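PDB 3DR5: putative O-Methyltransferase from Corynebacterium glutamicum, which probably transfers methyl groups from S-adenosyl-L-methionine to hydroxyl groups of a substrate not yet identified. Local coordinates for residues L115-P118 and L119-M122; E92-R95 and Q96-L100; A25-D28 and A29-G33; D187-I190 and R191-E194. One frame throughout, in Å; residues are numbered along the deposited sequence.

Contact 1. Residues L115-P118 and L119-M122; sequences LSRP and LDVM
Ser-116 lies against Val-121: its OG comes within 3.7 Å of Val-121 CB, and its CB packs on the same branched carbon, so the short side chain rests beside the first turn of the helix that follows. Val-121 accommodates this with CG2 anti to its backbone N and pointed toward the serine oxygen, while CG1 (chi1 76°) sits near the carbonyl oxygens of Arg-117 and Pro-118. Arg-117 occupies the N-cap position, and its side chain meets that of Asp-120, three residues on. The carboxylate crosses the arginine chain, with Asp-120 OD1 against the stretch from CB to CD, 3.1 Å from Arg-117 CD, and the guanidinium runs on beyond it. The salt bridge itself is long, 3.6 Å from Arg-117 NE to Asp-120 OD1, and the two planes stand 85° apart; no N-H points at the oxygen, which leaves an attraction of charges alone. In the Rossmann-like methyltransferase fold this turn leads from strand 111-114 into the short helix 118-121, on the way to strand 130-135. The carbonyl of Arg-117 opens the helix by accepting two backbone bonds, from Val-121 N and, at 3.0 Å, from Asp-120 N. Pro-118, with no N-H to offer, fits the first turn of the helix, and its O takes the bond from Met-122 N at 3.1 Å. The selenomethionine side chain of Met-122 curls past the same carbonyl, though the position of its end is doubtful. Pro-118 and Met-122 also touch Ile-63 of strand 59-63, whereas Leu-119 packs on Ala-144 and Ala-148 of helix 142-152.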
ATOM      1  N   LEU A 115     -16.705 -20.948   9.322  1.00 36.66           N
ATOM      2  CA  LEU A 115     -16.793 -20.979  10.784  1.00 36.42           C
ATOM      3  C   LEU A 115     -15.723 -21.946  11.295  1.00 37.94           C
ATOM      4  O   LEU A 115     -16.014 -23.105  11.615  1.00 37.92           O
ATOM      5  CB  LEU A 115     -18.162 -21.502  11.229  1.00 36.58           C
ATOM      6  CG  LEU A 115     -19.143 -20.654  12.040  1.00 37.22           C
ATOM      7  CD1 LEU A 115     -19.985 -21.615  12.894  1.00 32.33           C
ATOM      8  CD2 LEU A 115     -18.414 -19.654  12.945  1.00 31.00           C
ATOM      9  N   SER A 116     -14.488 -21.468  11.402  1.00 38.17           N
ATOM     10  CA  SER A 116     -13.382 -22.316  11.835  1.00 39.28           C
ATOM     11  C   SER A 116     -12.259 -21.503  12.457  1.00 41.12           C
ATOM     12  O   SER A 116     -12.257 -20.266  12.388  1.00 40.46           O
ATOM     13  CB  SER A 116     -12.783 -23.056  10.645  1.00 40.19           C
ATOM     14  OG  SER A 116     -13.565 -22.914   9.464  1.00 42.22           O
ATOM     15  N   ARG A 117     -11.306 -22.204  13.056  1.00 41.80           N
ATOM     16  CA  ARG A 117     -10.147 -21.550  13.609  1.00 42.60           C
ATOM     17  C   ARG A 117      -9.287 -21.437  12.343  1.00 40.98           C
ATOM     18  O   ARG A 117      -9.145 -22.396  11.566  1.00 41.28           O
ATOM     19  CB  ARG A 117      -9.478 -22.436  14.668  1.00 43.51           C
ATOM     20  CG  ARG A 117     -10.460 -22.852  15.739  1.00 49.76           C
ATOM     21  CD  ARG A 117      -9.890 -23.925  16.633  1.00 60.03           C
ATOM     22  NE  ARG A 117      -8.692 -23.467  17.331  1.00 67.32           N
ATOM     23  CZ  ARG A 117      -8.099 -24.133  18.318  1.00 67.66           C
ATOM     24  NH1 ARG A 117      -8.593 -25.294  18.730  1.00 67.92           N
ATOM     25  NH2 ARG A 117      -7.012 -23.637  18.895  1.00 68.00           N
ATOM     26  N   PRO A 118      -8.713 -20.258  12.103  1.00 41.33           N
ATOM     27  CA  PRO A 118      -7.867 -19.985  10.931  1.00 40.61           C
ATOM     28  C   PRO A 118      -6.868 -21.074  10.568  1.00 39.64           C
ATOM     29  O   PRO A 118      -6.866 -21.591   9.449  1.00 39.78           O
ATOM     30  CB  PRO A 118      -7.140 -18.699  11.314  1.00 40.65           C
ATOM     31  CG  PRO A 118      -8.074 -18.014  12.225  1.00 41.68           C
ATOM     32  CD  PRO A 118      -8.707 -19.114  13.033  1.00 40.50           C
ATOM     33  N   LEU A 119      -6.013 -21.413  11.531  1.00 41.33           N
ATOM     34  CA  LEU A 119      -4.973 -22.383  11.294  1.00 43.36           C
ATOM     35  C   LEU A 119      -5.415 -23.815  11.064  1.00 43.28           C
ATOM     36  O   LEU A 119      -4.629 -24.649  10.611  1.00 43.18           O
ATOM     37  CB  LEU A 119      -3.934 -22.286  12.419  1.00 44.68           C
ATOM     38  CG  LEU A 119      -3.256 -20.906  12.547  1.00 47.79           C
ATOM     39  CD1 LEU A 119      -2.333 -20.909  13.759  1.00 48.36           C
ATOM     40  CD2 LEU A 119      -2.471 -20.577  11.278  1.00 48.43           C
ATOM     41  N   ASP A 120      -6.673 -24.092  11.358  1.00 42.99           N
ATOM     42  CA  ASP A 120      -7.207 -25.424  11.148  1.00 43.56           C
ATOM     43  C   ASP A 120      -7.727 -25.580   9.720  1.00 42.46           C
ATOM     44  O   ASP A 120      -7.479 -26.590   9.076  1.00 42.73           O
ATOM     45  CB  ASP A 120      -8.353 -25.705  12.125  1.00 45.08           C
ATOM     46  CG  ASP A 120      -7.872 -26.116  13.504  1.00 47.02           C
ATOM     47  OD1 ASP A 120      -8.512 -25.732  14.508  1.00 52.57           O
ATOM     48  OD2 ASP A 120      -6.863 -26.839  13.585  1.00 54.08           O
ATOM     49  N   VAL A 121      -8.423 -24.560   9.223  1.00 41.31           N
ATOM     50  CA  VAL A 121      -9.038 -24.616   7.901  1.00 39.94           C
ATOM     51  C   VAL A 121      -8.206 -24.184   6.695  1.00 40.84           C
ATOM     52  O   VAL A 121      -8.550 -24.507   5.554  1.00 38.80           O
ATOM     53  CB  VAL A 121     -10.353 -23.822   7.916  1.00 39.13           C
ATOM     54  CG1 VAL A 121     -10.058 -22.329   7.897  1.00 37.68           C
ATOM     55  CG2 VAL A 121     -11.238 -24.226   6.754  1.00 37.94           C
HETATM   56  N   MSE A 122      -7.128 -23.453   6.939  1.00 42.29           N
HETATM   57  CA  MSE A 122      -6.279 -23.012   5.850  1.00 43.80           C
HETATM   58  C   MSE A 122      -5.633 -24.234   5.211  1.00 44.00           C
HETATM   59  O   MSE A 122      -5.180 -24.197   4.067  1.00 42.06           O
HETATM   60  CB  MSE A 122      -5.230 -22.024   6.369  1.00 44.01           C
HETATM   61  CG  MSE A 122      -5.734 -20.586   6.314  1.00 49.56           C
HETATM   62 SE   MSE A 122      -4.734 -19.427   7.472  1.00 61.27          SE
HETATM   63  CE  MSE A 122      -6.192 -18.636   8.430  1.00 61.36           C
TER

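Contact 2. Residues E92-R95 and Q96-L100; sequences EHQR and QAKAL
Gln-96 runs back alongside Glu-92 and His-93, one turn earlier in helix 91-103. Its CG is anti to its carbonyl carbon (chi1 -79°) and the chain beyond is extended, which carries the amide between the two neighbours. OE1 comes 3.2 Å from His-93 CD2, with the amide and ring planes 60° apart, while Gln-96 CD lies in the ring plane at the imidazole edge. The amide's NE2 packs against the aliphatic part of Glu-92, 3.5 Å from its CG; the carboxylate points the same way as the amide without bonding to it. The histidine has its polar partner elsewhere, ND1 being hydrogen-bonded to Asp-88 OD2. Ala-97 CB passes 3.4 Å from His-93 O, and the residue also packs on Phe-113 of strand 111-114, so this part of the helix is seated on the sheet in a beta-alpha-beta unit of strand 83-87, helix 91-103 and strand 111-114. Lys-98 travels beside Gln-94, both chains pointing the same way. Its CD packs 3.8 Å from Gln-94 CG, and the two chain ends come near each other. Ala-99 places CB 3.2 Å from Arg-95 O. Beneath these side chains the i to i+4 ladder is regular: Gln-96 N reaches Glu-92 O at 2.7 Å, Lys-98 N reaches Gln-94 O at an N-H...O angle of 167°, and Ala-97 and Ala-99 add the other rungs. The chemistry implies that backbone hydrogen bonds hold the turn together, while Gln-96 packs its amide between the His-93 ring and Glu-92 CG.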
ATOM      1  N   GLU A  92     -21.488 -15.749  16.172  1.00 38.40           N
ATOM      2  CA  GLU A  92     -22.101 -14.430  16.142  1.00 37.79           C
ATOM      3  C   GLU A  92     -21.245 -13.539  15.226  1.00 35.86           C
ATOM      4  O   GLU A  92     -21.750 -12.560  14.669  1.00 34.88           O
ATOM      5  CB  GLU A  92     -22.215 -13.823  17.555  1.00 37.99           C
ATOM      6  CG  GLU A  92     -20.923 -13.538  18.285  1.00 38.66           C
ATOM      7  CD  GLU A  92     -21.190 -13.019  19.700  1.00 39.16           C
ATOM      8  OE1 GLU A  92     -20.234 -12.894  20.491  1.00 44.47           O
ATOM      9  OE2 GLU A  92     -22.363 -12.724  20.013  1.00 39.56           O
ATOM     10  N   HIS A  93     -19.959 -13.867  15.067  1.00 34.44           N
ATOM     11  CA  HIS A  93     -19.098 -13.096  14.171  1.00 34.73           C
ATOM     12  C   HIS A  93     -19.531 -13.409  12.738  1.00 36.07           C
ATOM     13  O   HIS A  93     -19.473 -12.541  11.867  1.00 37.25           O
ATOM     14  CB  HIS A  93     -17.621 -13.448  14.406  1.00 34.41           C
ATOM     15  CG  HIS A  93     -17.085 -12.903  15.693  1.00 32.27           C
ATOM     16  ND1 HIS A  93     -15.874 -13.283  16.224  1.00 30.35           N
ATOM     17  CD2 HIS A  93     -17.613 -12.010  16.562  1.00 24.41           C
ATOM     18  CE1 HIS A  93     -15.681 -12.651  17.367  1.00 27.66           C
ATOM     19  NE2 HIS A  93     -16.722 -11.873  17.596  1.00 27.44           N
ATOM     20  N   GLN A  94     -19.976 -14.643  12.489  1.00 36.34           N
ATOM     21  CA  GLN A  94     -20.447 -15.026  11.154  1.00 36.30           C
ATOM     22  C   GLN A  94     -21.753 -14.278  10.869  1.00 37.32           C
ATOM     23  O   GLN A  94     -21.979 -13.799   9.748  1.00 36.92           O
ATOM     24  CB  GLN A  94     -20.685 -16.538  11.066  1.00 36.05           C
ATOM     25  CG  GLN A  94     -21.514 -16.951   9.855  1.00 38.03           C
ATOM     26  CD  GLN A  94     -21.407 -18.429   9.549  1.00 41.92           C
ATOM     27  OE1 GLN A  94     -21.725 -19.279  10.387  1.00 43.15           O
ATOM     28  NE2 GLN A  94     -20.950 -18.748   8.342  1.00 42.69           N
ATOM     29  N   ARG A  95     -22.616 -14.186  11.885  1.00 37.73           N
ATOM     30  CA  ARG A  95     -23.882 -13.469  11.744  1.00 38.04           C
ATOM     31  C   ARG A  95     -23.582 -11.984  11.571  1.00 36.71           C
ATOM     32  O   ARG A  95     -24.195 -11.313  10.746  1.00 37.54           O
ATOM     33  CB  ARG A  95     -24.770 -13.661  12.977  1.00 37.76           C
ATOM     34  CG  ARG A  95     -25.776 -14.789  12.854  1.00 41.07           C
ATOM     35  CD  ARG A  95     -26.978 -14.557  13.763  1.00 41.47           C
ATOM     36  NE  ARG A  95     -28.185 -14.206  13.015  1.00 44.73           N
ATOM     37  CZ  ARG A  95     -29.237 -13.576  13.536  1.00 48.22           C
ATOM     38  NH1 ARG A  95     -29.237 -13.220  14.816  1.00 43.75           N
ATOM     39  NH2 ARG A  95     -30.294 -13.299  12.780  1.00 50.29           N
ATOM     40  N   GLN A  96     -22.631 -11.483  12.355  1.00 36.06           N
ATOM     41  CA  GLN A  96     -22.241 -10.074  12.303  1.00 36.78           C
ATOM     42  C   GLN A  96     -21.738  -9.667  10.917  1.00 37.11           C
ATOM     43  O   GLN A  96     -22.095  -8.602  10.410  1.00 38.28           O
ATOM     44  CB  GLN A  96     -21.165  -9.784  13.374  1.00 36.09           C
ATOM     45  CG  GLN A  96     -21.725  -9.619  14.798  1.00 35.76           C
ATOM     46  CD  GLN A  96     -20.676  -9.781  15.902  1.00 37.87           C
ATOM     47  OE1 GLN A  96     -19.491  -9.523  15.694  1.00 37.55           O
ATOM     48  NE2 GLN A  96     -21.120 -10.207  17.088  1.00 37.71           N
ATOM     49  N   ALA A  97     -20.922 -10.523  10.309  1.00 36.86           N
ATOM     50  CA  ALA A  97     -20.353 -10.253   8.990  1.00 38.73           C
ATOM     51  C   ALA A  97     -21.362 -10.356   7.848  1.00 39.18           C
ATOM     52  O   ALA A  97     -21.514  -9.421   7.067  1.00 40.70           O
ATOM     53  CB  ALA A  97     -19.170 -11.192   8.729  1.00 38.41           C
ATOM     54  N   LYS A  98     -22.043 -11.495   7.747  1.00 41.29           N
ATOM     55  CA  LYS A  98     -23.035 -11.706   6.696  1.00 42.21           C
ATOM     56  C   LYS A  98     -24.115 -10.619   6.709  1.00 41.35           C
ATOM     57  O   LYS A  98     -24.639 -10.237   5.656  1.00 41.72           O
ATOM     58  CB  LYS A  98     -23.676 -13.088   6.844  1.00 42.60           C
ATOM     59  CG  LYS A  98     -22.751 -14.248   6.461  1.00 46.99           C
ATOM     60  CD  LYS A  98     -23.364 -15.582   6.885  1.00 50.33           C
ATOM     61  CE  LYS A  98     -23.426 -16.591   5.749  1.00 52.72           C
ATOM     62  NZ  LYS A  98     -22.313 -17.579   5.793  1.00 55.75           N
ATOM     63  N   ALA A  99     -24.443 -10.121   7.897  1.00 40.82           N
ATOM     64  CA  ALA A  99     -25.436  -9.063   8.034  1.00 40.65           C
ATOM     65  C   ALA A  99     -24.893  -7.791   7.365  1.00 41.49           C
ATOM     66  O   ALA A  99     -25.551  -7.203   6.505  1.00 42.92           O
ATOM     67  CB  ALA A  99     -25.716  -8.794   9.511  1.00 39.72           C
ATOM     68  N   LEU A 100     -23.696  -7.363   7.766  1.00 41.47           N
ATOM     69  CA  LEU A 100     -23.085  -6.156   7.201  1.00 42.16           C
ATOM     70  C   LEU A 100     -22.958  -6.218   5.676  1.00 43.10           C
ATOM     71  O   LEU A 100     -23.155  -5.211   4.990  1.00 44.57           O
ATOM     72  CB  LEU A 100     -21.716  -5.902   7.849  1.00 40.19           C
ATOM     73  CG  LEU A 100     -21.788  -5.311   9.260  1.00 40.76           C
ATOM     74  CD1 LEU A 100     -20.420  -5.399   9.921  1.00 38.21           C
ATOM     75  CD2 LEU A 100     -22.271  -3.852   9.192  1.00 39.23           C
TER

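Contact 3. Residues A25-D28 and A29-G33; sequences ARED and AAEFG
The ring of Phe-32 meets Asp-28 O at its edge and in its plane, CD2 standing 3.1 Å from that oxygen, an approach that lets a ring C-H face the carbonyl. The same oxygen accepts a backbone bond from Phe-32 N at 3.2 Å. With CG anti to the carbonyl carbon (chi1 -73°), the phenyl folds back along the helix and also touches Gln-96 of helix 91-103. The carboxylates of Glu-27 and Glu-31 are turned 63° to each other, and these like charges approach unusually closely, with Glu-27 OE2 2.5 Å from Glu-31 OE2. The helix 20-31 ends here in a Schellman motif: Gly-33, at positive phi, is the C-prime residue, its N bonding back to Ala-30 O at 3.2 Å, while Leu-34 N reaches Ala-29 O. Before that end the ladder is ordinary, with Ala-29 N on Ala-25 O and Glu-31 N on Glu-27 O at 2.9 Å. Asp-28 is paired chiefly with Arg-24, through a salt bridge from its OD1. A water lies 2.7 Å from Asp-28 OD1 and, more weakly, 3.3 Å from Glu-31 OE1, between two acidic groups that do not themselves meet. Ala-25 packs on Leu-69 and Leu-72 of helix 67-77, and Arg-26 extends to hydrogen-bond Pro-37 O and Tyr-73 OH.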
ATOM      1  N   ALA A  25     -20.475  -1.009  10.184  1.00 40.03           N
ATOM      2  CA  ALA A  25     -19.548  -2.079  10.539  1.00 40.19           C
ATOM      3  C   ALA A  25     -18.534  -1.627  11.596  1.00 40.52           C
ATOM      4  O   ALA A  25     -18.102  -2.428  12.433  1.00 41.05           O
ATOM      5  CB  ALA A  25     -18.826  -2.582   9.288  1.00 40.91           C
ATOM      6  N   ARG A  26     -18.158  -0.349  11.560  1.00 40.54           N
ATOM      7  CA  ARG A  26     -17.208   0.202  12.526  1.00 40.67           C
ATOM      8  C   ARG A  26     -17.911   0.378  13.880  1.00 41.44           C
ATOM      9  O   ARG A  26     -17.303   0.205  14.936  1.00 43.15           O
ATOM     10  CB  ARG A  26     -16.675   1.550  12.031  1.00 40.06           C
ATOM     11  CG  ARG A  26     -15.462   2.054  12.796  1.00 41.06           C
ATOM     12  CD  ARG A  26     -14.772   3.178  12.034  1.00 39.59           C
ATOM     13  NE  ARG A  26     -13.983   2.698  10.900  1.00 36.02           N
ATOM     14  CZ  ARG A  26     -12.849   2.012  11.022  1.00 35.63           C
ATOM     15  NH1 ARG A  26     -12.379   1.731  12.228  1.00 33.06           N
ATOM     16  NH2 ARG A  26     -12.184   1.620   9.941  1.00 31.51           N
ATOM     17  N   GLU A  27     -19.195   0.722  13.849  1.00 43.09           N
ATOM     18  CA  GLU A  27     -19.959   0.879  15.081  1.00 45.53           C
ATOM     19  C   GLU A  27     -20.151  -0.515  15.684  1.00 44.47           C
ATOM     20  O   GLU A  27     -19.938  -0.718  16.882  1.00 44.94           O
ATOM     21  CB  GLU A  27     -21.322   1.509  14.790  1.00 47.21           C
ATOM     22  CG  GLU A  27     -21.615   2.742  15.632  1.00 56.44           C
ATOM     23  CD  GLU A  27     -21.759   2.431  17.113  1.00 64.19           C
ATOM     24  OE1 GLU A  27     -20.730   2.310  17.815  1.00 65.65           O
ATOM     25  OE2 GLU A  27     -22.915   2.298  17.568  1.00 68.30           O
ATOM     26  N   ASP A  28     -20.555  -1.479  14.856  1.00 43.22           N
ATOM     27  CA  ASP A  28     -20.755  -2.849  15.333  1.00 42.84           C
ATOM     28  C   ASP A  28     -19.506  -3.405  16.013  1.00 42.31           C
ATOM     29  O   ASP A  28     -19.591  -3.957  17.110  1.00 42.99           O
ATOM     30  CB  ASP A  28     -21.164  -3.773  14.183  1.00 41.28           C
ATOM     31  CG  ASP A  28     -22.601  -3.563  13.752  1.00 42.74           C
ATOM     32  OD1 ASP A  28     -23.292  -2.748  14.400  1.00 44.72           O
ATOM     33  OD2 ASP A  28     -23.043  -4.211  12.773  1.00 45.45           O
ATOM     34  N   ALA A  29     -18.350  -3.255  15.372  1.00 41.52           N
ATOM     35  CA  ALA A  29     -17.098  -3.765  15.935  1.00 40.18           C
ATOM     36  C   ALA A  29     -16.796  -3.156  17.294  1.00 39.57           C
ATOM     37  O   ALA A  29     -16.354  -3.852  18.212  1.00 39.63           O
ATOM     38  CB  ALA A  29     -15.931  -3.505  14.972  1.00 40.56           C
ATOM     39  N   ALA A  30     -17.039  -1.856  17.410  1.00 39.17           N
ATOM     40  CA  ALA A  30     -16.798  -1.130  18.649  1.00 40.05           C
ATOM     41  C   ALA A  30     -17.754  -1.603  19.748  1.00 39.78           C
ATOM     42  O   ALA A  30     -17.356  -1.749  20.904  1.00 40.00           O
ATOM     43  CB  ALA A  30     -16.968   0.370  18.415  1.00 40.11           C
ATOM     44  N   GLU A  31     -19.012  -1.837  19.387  1.00 38.65           N
ATOM     45  CA  GLU A  31     -19.998  -2.304  20.354  1.00 38.87           C
ATOM     46  C   GLU A  31     -19.651  -3.675  20.934  1.00 38.60           C
ATOM     47  O   GLU A  31     -20.032  -3.987  22.059  1.00 39.71           O
ATOM     48  CB  GLU A  31     -21.382  -2.351  19.708  1.00 39.36           C
ATOM     49  CG  GLU A  31     -22.039  -0.993  19.570  1.00 38.74           C
ATOM     50  CD  GLU A  31     -23.259  -1.034  18.687  1.00 43.41           C
ATOM     51  OE1 GLU A  31     -23.900  -2.101  18.620  1.00 47.35           O
ATOM     52  OE2 GLU A  31     -23.593  -0.005  18.074  1.00 48.92           O
ATOM     53  N   PHE A  32     -18.924  -4.487  20.171  1.00 37.78           N
ATOM     54  CA  PHE A  32     -18.541  -5.829  20.612  1.00 36.92           C
ATOM     55  C   PHE A  32     -17.079  -5.935  21.038  1.00 37.72           C
ATOM     56  O   PHE A  32     -16.581  -7.033  21.305  1.00 36.82           O
ATOM     57  CB  PHE A  32     -18.835  -6.843  19.500  1.00 35.46           C
ATOM     58  CG  PHE A  32     -20.303  -7.125  19.311  1.00 35.81           C
ATOM     59  CD1 PHE A  32     -20.928  -8.160  20.013  1.00 32.38           C
ATOM     60  CD2 PHE A  32     -21.061  -6.362  18.423  1.00 29.85           C
ATOM     61  CE1 PHE A  32     -22.287  -8.425  19.835  1.00 34.55           C
ATOM     62  CE2 PHE A  32     -22.415  -6.616  18.242  1.00 32.22           C
ATOM     63  CZ  PHE A  32     -23.031  -7.651  18.946  1.00 34.18           C
ATOM     64  N   GLY A  33     -16.400  -4.792  21.090  1.00 38.67           N
ATOM     65  CA  GLY A  33     -14.999  -4.754  21.491  1.00 38.55           C
ATOM     66  C   GLY A  33     -14.029  -5.475  20.572  1.00 37.08           C
ATOM     67  O   GLY A  33     -12.998  -5.977  21.017  1.00 36.54           O
TER
HETATM   68  O   HOH W   1     -25.298  -3.575  15.961  1.00 40.16           O

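Contact 4. Residues D187-I190 and R191-E194; sequences DEYI and RSIE
Asp-187 and Arg-191 form a salt bridge one turn apart where helix 178-190 gives way to a type I beta turn from Ile-190 to Ile-193, on the path to strand 196-201. The aspartate holds CG anti to its backbone N (chi1 -174°), and the arginine chain, bent at chi3 (26°), doubles back to it. Arg-191 NH1 then donates to Asp-187 OD2 at 2.7 Å. That oxygen lies near the guanidinium plane, yet it is met from above the carboxylate, whose plane is 52° from the guanidinium. Glu-188 CA sits over one guanidinium face, 3.7 Å from Arg-191 NH1. The carboxylate has further partners: OD1 bridges to Arg-200 of strand 196-201, and OD2 also bonds to Tyr-11 OH of the second subunit, so this helix end takes part in the dimer interface.

One residue on, Ser-192 turns OG back to the helix, in the position between its backbone N and carbonyl carbon. Tyr-189 O receives both that hydroxyl and Ser-192 N (3.0 Å). The Tyr-189 OH is bonded to Asp-147, and the ring has a cation-pi contact with Lys-143. A water donates to Ile-193 O at 2.6 Å and, less certainly, to Ile-190 O, whose place in the model is less sure. The serine hydroxyl donates its proton to the helix carbonyl, Ser-192 OG ending 2.7 Å from Tyr-189 O.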
ATOM      1  N   ASP A 187       8.600 -11.203  13.035  1.00 45.93           N
ATOM      2  CA  ASP A 187       9.240 -10.165  12.227  1.00 46.57           C
ATOM      3  C   ASP A 187      10.563 -10.700  11.661  1.00 46.63           C
ATOM      4  O   ASP A 187      10.797 -10.659  10.448  1.00 46.91           O
ATOM      5  CB  ASP A 187       9.480  -8.919  13.095  1.00 45.25           C
ATOM      6  CG  ASP A 187      10.013  -7.738  12.298  1.00 49.55           C
ATOM      7  OD1 ASP A 187       9.253  -7.154  11.486  1.00 45.87           O
ATOM      8  OD2 ASP A 187      11.205  -7.398  12.482  1.00 50.96           O
ATOM      9  N   GLU A 188      11.425 -11.199  12.543  1.00 46.68           N
ATOM     10  CA  GLU A 188      12.712 -11.751  12.128  1.00 46.47           C
ATOM     11  C   GLU A 188      12.510 -12.895  11.126  1.00 45.29           C
ATOM     12  O   GLU A 188      13.248 -13.013  10.150  1.00 44.23           O
ATOM     13  CB  GLU A 188      13.477 -12.254  13.358  1.00 47.29           C
ATOM     14  CG  GLU A 188      14.752 -13.006  13.041  1.00 52.14           C
ATOM     15  CD  GLU A 188      15.511 -13.392  14.293  1.00 58.46           C
ATOM     16  OE1 GLU A 188      15.725 -12.504  15.146  1.00 60.41           O
ATOM     17  OE2 GLU A 188      15.902 -14.573  14.422  1.00 57.72           O
ATOM     18  N   TYR A 189      11.511 -13.738  11.372  1.00 44.78           N
ATOM     19  CA  TYR A 189      11.214 -14.857  10.475  1.00 43.79           C
ATOM     20  C   TYR A 189      10.694 -14.348   9.131  1.00 42.73           C
ATOM     21  O   TYR A 189      11.108 -14.821   8.069  1.00 43.44           O
ATOM     22  CB  TYR A 189      10.159 -15.774  11.080  1.00 43.66           C
ATOM     23  CG  TYR A 189       9.786 -16.912  10.161  1.00 43.06           C
ATOM     24  CD1 TYR A 189      10.690 -17.938   9.895  1.00 45.51           C
ATOM     25  CD2 TYR A 189       8.543 -16.948   9.530  1.00 40.70           C
ATOM     26  CE1 TYR A 189      10.368 -18.975   9.031  1.00 48.14           C
ATOM     27  CE2 TYR A 189       8.208 -17.981   8.658  1.00 43.88           C
ATOM     28  CZ  TYR A 189       9.126 -18.990   8.415  1.00 46.56           C
ATOM     29  OH  TYR A 189       8.805 -20.022   7.568  1.00 45.85           O
ATOM     30  N   ILE A 190       9.778 -13.383   9.176  1.00 41.78           N
ATOM     31  CA  ILE A 190       9.214 -12.819   7.959  1.00 39.45           C
ATOM     32  C   ILE A 190      10.316 -12.188   7.095  1.00 39.67           C
ATOM     33  O   ILE A 190      10.321 -12.340   5.874  1.00 38.60           O
ATOM     34  CB  ILE A 190       8.119 -11.767   8.298  1.00 40.19           C
ATOM     35  CG1 ILE A 190       6.825 -12.484   8.702  1.00 36.29           C
ATOM     36  CG2 ILE A 190       7.887 -10.828   7.105  1.00 37.83           C
ATOM     37  CD1 ILE A 190       5.764 -11.568   9.293  1.00 26.27           C
ATOM     38  N   ARG A 191      11.250 -11.484   7.728  1.00 40.01           N
ATOM     39  CA  ARG A 191      12.334 -10.841   6.992  1.00 43.13           C
ATOM     40  C   ARG A 191      13.374 -11.822   6.452  1.00 44.80           C
ATOM     41  O   ARG A 191      14.290 -11.432   5.731  1.00 44.64           O
ATOM     42  CB  ARG A 191      13.013  -9.797   7.879  1.00 41.94           C
ATOM     43  CG  ARG A 191      12.177  -8.536   8.108  1.00 42.77           C
ATOM     44  CD  ARG A 191      12.639  -7.790   9.348  1.00 46.32           C
ATOM     45  NE  ARG A 191      14.041  -8.074   9.622  1.00 51.32           N
ATOM     46  CZ  ARG A 191      14.539  -8.274  10.836  1.00 50.72           C
ATOM     47  NH1 ARG A 191      13.754  -8.224  11.904  1.00 50.42           N
ATOM     48  NH2 ARG A 191      15.828  -8.527  10.981  1.00 53.35           N
ATOM     49  N   SER A 192      13.212 -13.099   6.779  1.00 45.68           N
ATOM     50  CA  SER A 192      14.147 -14.126   6.343  1.00 46.18           C
ATOM     51  C   SER A 192      13.654 -14.902   5.127  1.00 46.25           C
ATOM     52  O   SER A 192      14.445 -15.565   4.453  1.00 46.21           O
ATOM     53  CB  SER A 192      14.410 -15.119   7.479  1.00 47.71           C
ATOM     54  OG  SER A 192      13.392 -16.119   7.545  1.00 47.27           O
ATOM     55  N   ILE A 193      12.356 -14.831   4.837  1.00 47.19           N
ATOM     56  CA  ILE A 193      11.833 -15.600   3.724  1.00 46.69           C
ATOM     57  C   ILE A 193      12.250 -15.030   2.382  1.00 45.97           C
ATOM     58  O   ILE A 193      12.322 -13.820   2.198  1.00 45.13           O
ATOM     59  CB  ILE A 193      10.290 -15.801   3.869  1.00 46.55           C
ATOM     60  CG1 ILE A 193       9.608 -15.719   2.519  1.00 48.58           C
ATOM     61  CG2 ILE A 193       9.724 -14.834   4.882  1.00 48.52           C
ATOM     62  CD1 ILE A 193       8.256 -15.050   2.579  1.00 53.08           C
ATOM     63  N   GLU A 194      12.529 -15.931   1.447  1.00 46.10           N
ATOM     64  CA  GLU A 194      13.015 -15.561   0.130  1.00 46.72           C
ATOM     65  C   GLU A 194      11.939 -15.388  -0.928  1.00 45.13           C
ATOM     66  O   GLU A 194      10.933 -16.091  -0.924  1.00 44.75           O
ATOM     67  CB  GLU A 194      14.039 -16.603  -0.320  1.00 48.29           C
ATOM     68  CG  GLU A 194      15.122 -16.091  -1.259  1.00 53.72           C
ATOM     69  CD  GLU A 194      16.267 -15.413  -0.527  1.00 60.45           C
ATOM     70  OE1 GLU A 194      16.418 -15.648   0.692  1.00 61.44           O
ATOM     71  OE2 GLU A 194      17.027 -14.663  -1.178  1.00 63.38           O
TER
HETATM   72  O   HOH W   2      11.879 -11.516   3.280  1.00 42.63           O

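How the contacts relate
Contacts 1 and 2 lie at the surface, contacts 3 and 4 are partly buried, and all four are local: contact 2 lies within a helix, contact 1 at a helix start, contacts 3 and 4 at helix ends. Contacts 2 and 3 are neighbours, about 12 Å between centres, because helices 20-31 and 91-103 pack together: Leu-100 CD1 is 3.3 Å from Ala-25 CB. Contact 1 meets contact 2 where Leu-115 packs on Gln-94. Contact 4 stands on the other side of the chain's centre from contacts 2 and 3, and alone reaches the second subunit. Charge use differs too: contact 4 has a bonded salt bridge, contact 1 a long one, contact 3 crowded acids, and contact 2 none across its segments.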